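Local coordinates for protein pseudouridylate synthase RPUSD4, mitochondrial (Homo sapiens, PDB 5UBA) that isomerizes uridine to pseudouridine in mitochondrial RNAs, including the 16S ribosomal RNA, a modification needed to assemble a functional mitochondrial ribosome, at residues V102-L105 with F106-R109. Sequence-based numbering, arbitrary orientation.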
ATOM      1  N   VAL A 102       8.579  -5.214 -17.256  1.00 19.75           N
ATOM      2  CA  VAL A 102       7.529  -4.863 -16.301  1.00 18.64           C
ATOM      3  C   VAL A 102       7.884  -3.613 -15.496  1.00 19.44           C
ATOM      4  O   VAL A 102       7.010  -2.767 -15.277  1.00 18.58           O
ATOM      5  CB  VAL A 102       7.182  -6.052 -15.376  1.00 17.53           C
ATOM      6  CG1 VAL A 102       6.087  -5.654 -14.384  1.00 17.47           C
ATOM      7  CG2 VAL A 102       6.679  -7.206 -16.223  1.00 18.31           C
ATOM      8  N   GLN A 103       9.132  -3.496 -15.052  1.00 18.32           N
ATOM      9  CA  GLN A 103       9.629  -2.303 -14.372  1.00 20.31           C
ATOM     10  C   GLN A 103       9.380  -1.068 -15.254  1.00 19.63           C
ATOM     11  O   GLN A 103       8.942  -0.038 -14.744  1.00 20.46           O
ATOM     12  CB  GLN A 103      11.121  -2.440 -14.044  1.00 23.44           C
ATOM     13  CG  GLN A 103      11.448  -3.438 -12.937  1.00 25.65           C
ATOM     14  CD  GLN A 103      12.891  -3.919 -12.980  1.00 29.70           C
ATOM     15  OE1 GLN A 103      13.772  -3.202 -13.454  1.00 35.08           O
ATOM     16  NE2 GLN A 103      13.139  -5.131 -12.478  1.00 33.02           N
ATOM     17  N   GLU A 104       9.627  -1.216 -16.558  1.00 21.17           N
ATOM     18  CA  GLU A 104       9.423  -0.099 -17.501  1.00 20.96           C
ATOM     19  C   GLU A 104       7.939   0.253 -17.642  1.00 20.54           C
ATOM     20  O   GLU A 104       7.609   1.435 -17.756  1.00 20.43           O
ATOM     21  CB  GLU A 104      10.073  -0.432 -18.846  1.00 21.43           C
ATOM     22  CG  GLU A 104      10.016   0.636 -19.935  1.00 23.03           C
ATOM     23  CD  GLU A 104      10.794   1.893 -19.630  1.00 24.77           C
ATOM     24  OE1 GLU A 104      11.487   2.020 -18.588  1.00 25.86           O
ATOM     25  OE2 GLU A 104      10.696   2.814 -20.489  1.00 26.77           O
ATOM     26  N   LEU A 105       7.050  -0.739 -17.618  1.00 19.76           N
ATOM     27  CA  LEU A 105       5.614  -0.467 -17.583  1.00 19.86           C
ATOM     28  C   LEU A 105       5.235   0.375 -16.371  1.00 20.65           C
ATOM     29  O   LEU A 105       4.412   1.312 -16.492  1.00 20.25           O
ATOM     30  CB  LEU A 105       4.795  -1.755 -17.626  1.00 19.19           C
ATOM     31  CG  LEU A 105       4.878  -2.626 -18.883  1.00 20.37           C
ATOM     32  CD1 LEU A 105       4.118  -3.923 -18.742  1.00 20.95           C
ATOM     33  CD2 LEU A 105       4.395  -1.842 -20.102  1.00 21.14           C
ATOM     34  N   PHE A 106       5.801   0.070 -15.202  1.00 18.02           N
ATOM     35  CA  PHE A 106       5.542   0.886 -14.028  1.00 19.27           C
ATOM     36  C   PHE A 106       6.124   2.290 -14.167  1.00 20.06           C
ATOM     37  O   PHE A 106       5.462   3.261 -13.842  1.00 20.78           O
ATOM     38  CB  PHE A 106       6.084   0.243 -12.732  1.00 18.87           C
ATOM     39  CG  PHE A 106       5.215  -0.846 -12.163  1.00 19.61           C
ATOM     40  CD1 PHE A 106       4.232  -0.553 -11.236  1.00 19.41           C
ATOM     41  CD2 PHE A 106       5.399  -2.153 -12.526  1.00 19.61           C
ATOM     42  CE1 PHE A 106       3.450  -1.561 -10.691  1.00 19.80           C
ATOM     43  CE2 PHE A 106       4.613  -3.164 -12.002  1.00 19.67           C
ATOM     44  CZ  PHE A 106       3.627  -2.859 -11.078  1.00 18.10           C
ATOM     45  N   ARG A 107       7.388   2.381 -14.607  1.00 21.27           N
ATOM     46  CA  ARG A 107       8.069   3.686 -14.752  1.00 22.54           C
ATOM     47  C   ARG A 107       7.287   4.632 -15.651  1.00 21.81           C
ATOM     48  O   ARG A 107       7.228   5.842 -15.402  1.00 24.50           O
ATOM     49  CB  ARG A 107       9.472   3.507 -15.360  1.00 24.05           C
ATOM     50  CG  ARG A 107      10.348   4.754 -15.271  1.00 25.38           C
ATOM     51  CD  ARG A 107      11.607   4.644 -16.134  1.00 26.59           C
ATOM     52  NE  ARG A 107      11.341   4.608 -17.570  1.00 27.49           N
ATOM     53  CZ  ARG A 107      11.084   5.665 -18.343  1.00 28.85           C
ATOM     54  NH1 ARG A 107      11.044   6.902 -17.844  1.00 30.98           N
ATOM     55  NH2 ARG A 107      10.858   5.477 -19.636  1.00 30.09           N
ATOM     56  N   THR A 108       6.740   4.076 -16.720  1.00 21.95           N
ATOM     57  CA  THR A 108       6.012   4.862 -17.732  1.00 21.56           C
ATOM     58  C   THR A 108       4.501   4.947 -17.461  1.00 22.10           C
ATOM     59  O   THR A 108       3.727   5.316 -18.348  1.00 22.07           O
ATOM     60  CB  THR A 108       6.264   4.308 -19.150  1.00 22.17           C
ATOM     61  OG1 THR A 108       5.804   2.953 -19.272  1.00 21.57           O
ATOM     62  CG2 THR A 108       7.771   4.410 -19.514  1.00 21.75           C
ATOM     63  N   ARG A 109       4.071   4.536 -16.260  1.00 21.56           N
ATOM     64  CA  ARG A 109       2.672   4.714 -15.820  1.00 21.29           C
ATOM     65  C   ARG A 109       1.627   4.001 -16.672  1.00 20.59           C
ATOM     66  O   ARG A 109       0.500   4.492 -16.866  1.00 21.71           O
ATOM     67  CB  ARG A 109       2.351   6.196 -15.642  1.00 23.01           C
ATOM     68  CG  ARG A 109       3.311   6.883 -14.704  1.00 25.32           C
ATOM     69  CD  ARG A 109       2.928   8.324 -14.454  1.00 28.35           C
ATOM     70  NE  ARG A 109       4.044   9.059 -13.859  1.00 31.10           N
ATOM     71  CZ  ARG A 109       4.042  10.363 -13.596  1.00 33.43           C
ATOM     72  NH1 ARG A 109       2.964  11.111 -13.830  1.00 36.04           N
ATOM     73  NH2 ARG A 109       5.124  10.918 -13.053  1.00 39.52           N
TER
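Glu104 and Arg107, one turn apart near the C-terminal end of helix 96-107 in the RluA-family pseudouridine synthase domain, run side by side and pair through a two-pronged salt bridge. Arg107 offers the side of its guanidinium: NE reaches Glu104 OE1 at 2.8 Å and NH2 reaches Glu104 OE2, also at 2.8 Å, both nearly straight, from the syn side but well out of the carboxylate plane. The planes are 34° apart: the oxygens lie close to the guanidinium plane, but the carboxylate folds away from it about the line joining them. Bends at chi2 of Glu104 (66°) and chi3 of Arg107 (67°) bring the charged groups level. Thr108 crosses Glu104 at about a right angle, its CG2 3.5 Å from Glu104 OE2; its backbone N bonds to Glu104 O, and its OG1, 2.8 Å from that oxygen, hydrogen-bonds Gln110 OE1. Elsewhere, Val102 CG1 meets the Phe106 ring edge in plane, 3.7 Å from CE2; His80 stacks on that ring. Replacing Phe106 with an alanine would probably leave Val102 CG1 and His80 without their aromatic partner. A Schellman motif ends the helix: Arg109, at positive phi, is C-prime, with Arg109 N bonded to Phe106 O and Gln110 N to Leu105 O. On this surface, away from the calcium site and probable catalytic aspartate, Val102 and Phe106 pack on Cys79 and His80, joining helix to loop, whereas opposite charges probably offset each other on the exposed flank.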